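GTP cyclohydrolase 1 type 2 homolog (Thermus thermophilus, PDB 2YYB) is of unknown function but belongs to the GTP cyclohydrolase I type 2/NIF3 family and is predicted to bind two divalent metal cations. Local coordinates at residues L28-K33 with T85-G90; I62-L67 with A95-L100. All blocks are in the same frame, centred on the assembly; numbering follows the deposited sequence.

Contact 1 of 2, residues L28-K33 with T85-G90; sequences LQVEGK and TLFQGG
G32 and G90 bring the two backbones closest, with 4.4 Å between G32 CA and G90 CA, where the chain after strand 27-30 passes the end of helix 77-88. One backbone hydrogen bond joins them. K33 N donates to G90 O at 2.8 Å, nearly straight, with the donor well above the carbonyl plane. G32 CA adds a CH contact to the same oxygen. The K33 side chain then runs past the two glycines. K33 CG lies 3.2 Å from G90 O, and K33 CE comes within 3.6 Å of G89 O. The chain is extended beyond CG, which takes the ammonium past the helix end to its salt bridge with D59.

The apolar half lies deeper. L86 CD1 meets V30 CB at 3.8 Å and touches both valine methyls as well, so a single leucine methyl meets the whole branch point. V30 CG1 is anti to the backbone N (chi1 -180°). This puts V30 CG1 between L86 CD1 and the ring of F87, 4.1 Å from F87 CE1. The methyl comes to the edge of that ring, near its plane, and not over a face. L93 of strand 92-95 packs on both V30 and L86. At the subunit interface, F87 meets F87 of the second subunit, and V30 packs on I75 of that subunit.

Two backbone motifs frame the contact. Q29 and V30 both pair with L93, which makes a classic beta bulge in strand 27-30. G90, with its positive phi (56°), is the C-prime residue of a Schellman motif: G90 N bonds to F87 O at 2.8 Å, and I91 N bonds to L86 O.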
loop_
_atom_site.group_PDB
_atom_site.type_symbol
_atom_site.label_atom_id
_atom_site.label_comp_id
_atom_site.label_asym_id
_atom_site.label_seq_id
_atom_site.Cartn_x
_atom_site.Cartn_y
_atom_site.Cartn_z
ATOM N N LEU A 28 19.577 -17.910 -11.814
ATOM C CA LEU A 28 20.971 -17.891 -11.392
ATOM C C LEU A 28 21.167 -16.812 -10.336
ATOM O O LEU A 28 21.065 -15.629 -10.636
ATOM C CB LEU A 28 21.899 -17.611 -12.584
ATOM C CG LEU A 28 23.406 -17.609 -12.299
ATOM C CD1 LEU A 28 23.904 -18.998 -11.930
ATOM C CD2 LEU A 28 24.128 -17.124 -13.529
ATOM N N GLN A 29 21.464 -17.213 -9.105
ATOM C CA GLN A 29 21.656 -16.247 -8.032
ATOM C C GLN A 29 23.105 -15.825 -7.875
ATOM O O GLN A 29 23.367 -14.699 -7.501
ATOM C CB GLN A 29 21.148 -16.807 -6.699
ATOM C CG GLN A 29 19.698 -17.243 -6.724
ATOM C CD GLN A 29 19.088 -17.320 -5.326
ATOM O OE1 GLN A 29 19.738 -17.771 -4.375
ATOM N NE2 GLN A 29 17.831 -16.889 -5.202
ATOM N N VAL A 30 24.042 -16.734 -8.129
ATOM C CA VAL A 30 25.460 -16.402 -8.032
ATOM C C VAL A 30 26.184 -17.030 -9.203
ATOM O O VAL A 30 26.071 -18.228 -9.455
ATOM C CB VAL A 30 26.103 -16.894 -6.705
ATOM C CG1 VAL A 30 27.578 -16.504 -6.669
ATOM C CG2 VAL A 30 25.382 -16.288 -5.509
ATOM N N GLU A 31 26.926 -16.205 -9.928
ATOM C CA GLU A 31 27.661 -16.654 -11.099
ATOM C C GLU A 31 28.978 -17.349 -10.723
ATOM O O GLU A 31 29.614 -16.990 -9.737
ATOM C CB GLU A 31 27.904 -15.447 -12.008
ATOM C CG GLU A 31 28.692 -15.721 -13.283
ATOM C CD GLU A 31 29.036 -14.429 -14.019
ATOM O OE1 GLU A 31 28.112 -13.789 -14.560
ATOM O OE2 GLU A 31 30.225 -14.041 -14.039
ATOM N N GLY A 32 29.349 -18.364 -11.515
ATOM C CA GLY A 32 30.570 -19.139 -11.320
ATOM C C GLY A 32 31.215 -19.433 -12.672
ATOM O O GLY A 32 31.082 -18.633 -13.601
ATOM N N LYS A 33 31.896 -20.571 -12.795
ATOM C CA LYS A 33 32.563 -20.963 -14.041
ATOM C C LYS A 33 31.633 -20.936 -15.247
ATOM O O LYS A 33 30.453 -21.300 -15.145
ATOM C CB LYS A 33 33.085 -22.398 -13.963
ATOM C CG LYS A 33 34.105 -22.700 -12.924
ATOM C CD LYS A 33 34.233 -24.210 -12.787
ATOM C CE LYS A 33 35.208 -24.534 -11.670
ATOM N NZ LYS A 33 35.258 -25.987 -11.310
ATOM N N THR A 85 33.128 -19.152 -0.465
ATOM C CA THR A 85 33.101 -20.564 -0.809
ATOM C C THR A 85 32.635 -20.761 -2.249
ATOM O O THR A 85 33.279 -21.455 -3.031
ATOM C CB THR A 85 32.165 -21.308 0.129
ATOM O OG1 THR A 85 32.587 -21.076 1.468
ATOM C CG2 THR A 85 32.177 -22.784 -0.131
ATOM N N LEU A 86 31.515 -20.166 -2.626
ATOM C CA LEU A 86 31.103 -20.337 -4.009
ATOM C C LEU A 86 32.220 -19.799 -4.913
ATOM O O LEU A 86 32.646 -20.483 -5.836
ATOM C CB LEU A 86 29.784 -19.615 -4.305
ATOM C CG LEU A 86 28.539 -20.043 -3.520
ATOM C CD1 LEU A 86 27.363 -19.223 -4.006
ATOM C CD2 LEU A 86 28.247 -21.524 -3.696
ATOM N N PHE A 87 32.703 -18.588 -4.640
ATOM C CA PHE A 87 33.772 -17.988 -5.459
ATOM C C PHE A 87 34.970 -18.922 -5.553
ATOM O O PHE A 87 35.380 -19.319 -6.640
ATOM C CB PHE A 87 34.240 -16.648 -4.867
ATOM C CG PHE A 87 33.273 -15.511 -5.060
ATOM C CD1 PHE A 87 32.041 -15.707 -5.671
ATOM C CD2 PHE A 87 33.582 -14.241 -4.579
ATOM C CE1 PHE A 87 31.142 -14.658 -5.788
ATOM C CE2 PHE A 87 32.682 -13.187 -4.694
ATOM C CZ PHE A 87 31.461 -13.397 -5.296
ATOM N N GLN A 88 35.520 -19.280 -4.397
ATOM C CA GLN A 88 36.667 -20.167 -4.335
ATOM C C GLN A 88 36.518 -21.370 -5.267
ATOM O O GLN A 88 37.501 -21.806 -5.858
ATOM C CB GLN A 88 36.862 -20.653 -2.907
ATOM C CG GLN A 88 38.163 -21.359 -2.656
ATOM C CD GLN A 88 38.300 -21.818 -1.205
ATOM O OE1 GLN A 88 38.145 -21.033 -0.259
ATOM N NE2 GLN A 88 38.599 -23.102 -1.026
ATOM N N GLY A 89 35.304 -21.898 -5.416
ATOM C CA GLY A 89 35.119 -23.060 -6.262
ATOM C C GLY A 89 34.517 -22.832 -7.632
ATOM O O GLY A 89 34.175 -23.788 -8.334
ATOM N N GLY A 90 34.391 -21.575 -8.028
ATOM C CA GLY A 90 33.809 -21.283 -9.331
ATOM C C GLY A 90 32.439 -21.910 -9.462
ATOM O O GLY A 90 32.007 -22.262 -10.552
#

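Contact 2 of 2, residues I62-L67 with A95-L100; sequences IVHHGL and AAHLPL
V63 and A96 tie the two segments together through the backbone. A96 N donates to V63 O at 3.0 Å, with an angle of 164° at the hydrogen, and the donor lies nearly in line with the C=O bond. V63 and A95 form a parallel bridge, and V63 CG2 rests 4.1 Å from A95 CB on the same face of the sheet. G66 CA packs on that same A95 CB at 3.8 Å. A95 and G66 are small, so the chains pack closely here.

Strand 60-63, helix 77-88 and strand 92-95 make a beta-alpha-beta crossover, and the contact sits at the C-terminal ends of its two parallel strands. Beyond them lies the predicted dimetal site, to which H64 and H65 are assigned.

H64 CG is anti to the backbone N (chi1 -179°), which turns the ring toward A96 and L100. H64 ND1 makes a weak hydrogen bond to A96 O at 2.9 Å, and L100 CD1 lies 3.8 Å from the same nitrogen. H64 NE2 faces D101 and E214, two further predicted metal ligands. Replacing H64 by an alanine is likely to leave the predicted site short of a ligand and the edge of H97 without its ring partner.

The more exposed side is looser. H97 turns its CD2 edge toward the H64 face in an offset edge-to-face pair, centroids 5.3 Å apart and planes at 70°. H97 ND1 is held by D22. H65, also partly exposed, approaches H97 obliquely; H65 CE1 and ND1 each lie 4.3 Å from H97 NE2.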
loop_
_atom_site.group_PDB
_atom_site.type_symbol
_atom_site.label_atom_id
_atom_site.label_comp_id
_atom_site.label_asym_id
_atom_site.label_seq_id
_atom_site.Cartn_x
_atom_site.Cartn_y
_atom_site.Cartn_z
ATOM N N ILE A 62 22.269 -26.495 -7.746
ATOM C CA ILE A 62 20.851 -26.186 -7.832
ATOM C C ILE A 62 20.215 -26.373 -6.453
ATOM O O ILE A 62 20.350 -27.438 -5.844
ATOM C CB ILE A 62 20.162 -27.133 -8.821
ATOM C CG1 ILE A 62 20.782 -26.949 -10.214
ATOM C CG2 ILE A 62 18.634 -26.909 -8.786
ATOM C CD1 ILE A 62 20.256 -27.883 -11.272
ATOM N N VAL A 63 19.532 -25.350 -5.953
ATOM C CA VAL A 63 18.880 -25.463 -4.648
ATOM C C VAL A 63 17.430 -24.979 -4.717
ATOM O O VAL A 63 17.083 -24.139 -5.559
ATOM C CB VAL A 63 19.638 -24.653 -3.565
ATOM C CG1 VAL A 63 21.062 -25.192 -3.420
ATOM C CG2 VAL A 63 19.633 -23.159 -3.925
ATOM N N HIS A 64 16.585 -25.522 -3.837
ATOM C CA HIS A 64 15.168 -25.138 -3.797
ATOM C C HIS A 64 15.042 -23.838 -3.001
ATOM O O HIS A 64 14.245 -22.961 -3.350
ATOM C CB HIS A 64 14.327 -26.249 -3.150
ATOM C CG HIS A 64 12.851 -25.954 -3.098
ATOM N ND1 HIS A 64 12.092 -25.726 -4.226
ATOM C CD2 HIS A 64 12.001 -25.832 -2.049
ATOM C CE1 HIS A 64 10.844 -25.470 -3.877
ATOM N NE2 HIS A 64 10.761 -25.526 -2.560
ATOM N N HIS A 65 15.848 -23.722 -1.946
ATOM C CA HIS A 65 15.843 -22.542 -1.083
ATOM C C HIS A 65 17.157 -21.768 -1.253
ATOM O O HIS A 65 18.185 -22.139 -0.670
ATOM C CB HIS A 65 15.665 -22.974 0.383
ATOM C CG HIS A 65 14.362 -23.665 0.664
ATOM N ND1 HIS A 65 13.137 -23.056 0.474
ATOM C CD2 HIS A 65 14.093 -24.908 1.134
ATOM C CE1 HIS A 65 12.171 -23.895 0.814
ATOM N NE2 HIS A 65 12.726 -25.026 1.218
ATOM N N GLY A 66 17.119 -20.700 -2.045
ATOM C CA GLY A 66 18.310 -19.916 -2.304
ATOM C C GLY A 66 18.705 -18.848 -1.300
ATOM O O GLY A 66 18.288 -18.858 -0.151
ATOM N N LEU A 67 19.509 -17.899 -1.754
ATOM C CA LEU A 67 20.015 -16.839 -0.898
ATOM C C LEU A 67 19.207 -15.561 -0.819
ATOM O O LEU A 67 19.293 -14.839 0.172
ATOM C CB LEU A 67 21.426 -16.464 -1.333
ATOM C CG LEU A 67 22.530 -17.491 -1.136
ATOM C CD1 LEU A 67 23.802 -16.955 -1.755
ATOM C CD2 LEU A 67 22.717 -17.770 0.340
ATOM N N ALA A 95 18.858 -21.025 -8.112
ATOM C CA ALA A 95 17.782 -21.286 -7.167
ATOM C C ALA A 95 16.421 -21.403 -7.865
ATOM O O ALA A 95 16.107 -20.627 -8.776
ATOM C CB ALA A 95 17.756 -20.170 -6.081
ATOM N N ALA A 96 15.631 -22.386 -7.438
ATOM C CA ALA A 96 14.294 -22.627 -7.996
ATOM C C ALA A 96 13.326 -22.913 -6.845
ATOM O O ALA A 96 13.327 -24.008 -6.281
ATOM C CB ALA A 96 14.326 -23.812 -8.968
ATOM N N HIS A 97 12.501 -21.917 -6.510
ATOM C CA HIS A 97 11.550 -22.029 -5.406
ATOM C C HIS A 97 10.162 -22.565 -5.796
ATOM O O HIS A 97 9.973 -23.779 -5.956
ATOM C CB HIS A 97 11.388 -20.667 -4.737
ATOM C CG HIS A 97 10.673 -20.722 -3.425
ATOM N ND1 HIS A 97 10.180 -19.598 -2.804
ATOM C CD2 HIS A 97 10.410 -21.760 -2.594
ATOM C CE1 HIS A 97 9.645 -19.937 -1.643
ATOM N NE2 HIS A 97 9.773 -21.245 -1.491
ATOM N N LEU A 98 9.194 -21.660 -5.936
ATOM C CA LEU A 98 7.842 -22.072 -6.285
ATOM C C LEU A 98 7.780 -22.882 -7.581
ATOM O O LEU A 98 7.111 -23.911 -7.643
ATOM C CB LEU A 98 6.911 -20.854 -6.401
ATOM C CG LEU A 98 6.599 -20.049 -5.128
ATOM C CD1 LEU A 98 5.609 -18.940 -5.478
ATOM C CD2 LEU A 98 6.025 -20.944 -4.042
ATOM N N PRO A 99 8.490 -22.435 -8.630
ATOM C CA PRO A 99 8.467 -23.161 -9.899
ATOM C C PRO A 99 8.949 -24.605 -9.828
ATOM O O PRO A 99 8.500 -25.442 -10.609
ATOM C CB PRO A 99 9.311 -22.280 -10.813
ATOM C CG PRO A 99 10.247 -21.625 -9.876
ATOM C CD PRO A 99 9.381 -21.269 -8.711
ATOM N N LEU A 100 9.849 -24.904 -8.895
ATOM C CA LEU A 100 10.348 -26.268 -8.749
ATOM C C LEU A 100 9.315 -27.011 -7.922
ATOM O O LEU A 100 9.185 -28.230 -8.013
ATOM C CB LEU A 100 11.692 -26.293 -8.009
ATOM C CG LEU A 100 12.712 -27.399 -8.327
ATOM C CD1 LEU A 100 13.635 -27.602 -7.118
ATOM C CD2 LEU A 100 12.020 -28.699 -8.670
#

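Contacts 1 and 2 share one mixed sheet, and their centres are 16 Å apart. Contact 2 is central, about 8 Å from the centre of the chain, and holds predicted metal ligands. Contact 1 lies about 22 Å from that centre, away from the predicted site and beside the second subunit. Their segments alternate: helix 77-88, whose end lies in contact 1, connects the two parallel strands of contact 2. Q29 bridges them: its OE1 is 2.6 Å from L67 N, a probable hydrogen bond, and its side chain packs on A95. V30 CG2 also lies 4.1 Å from L67 CD1. Strand 27-30, outermost within this chain, thus packs against the loop after H64 and H65.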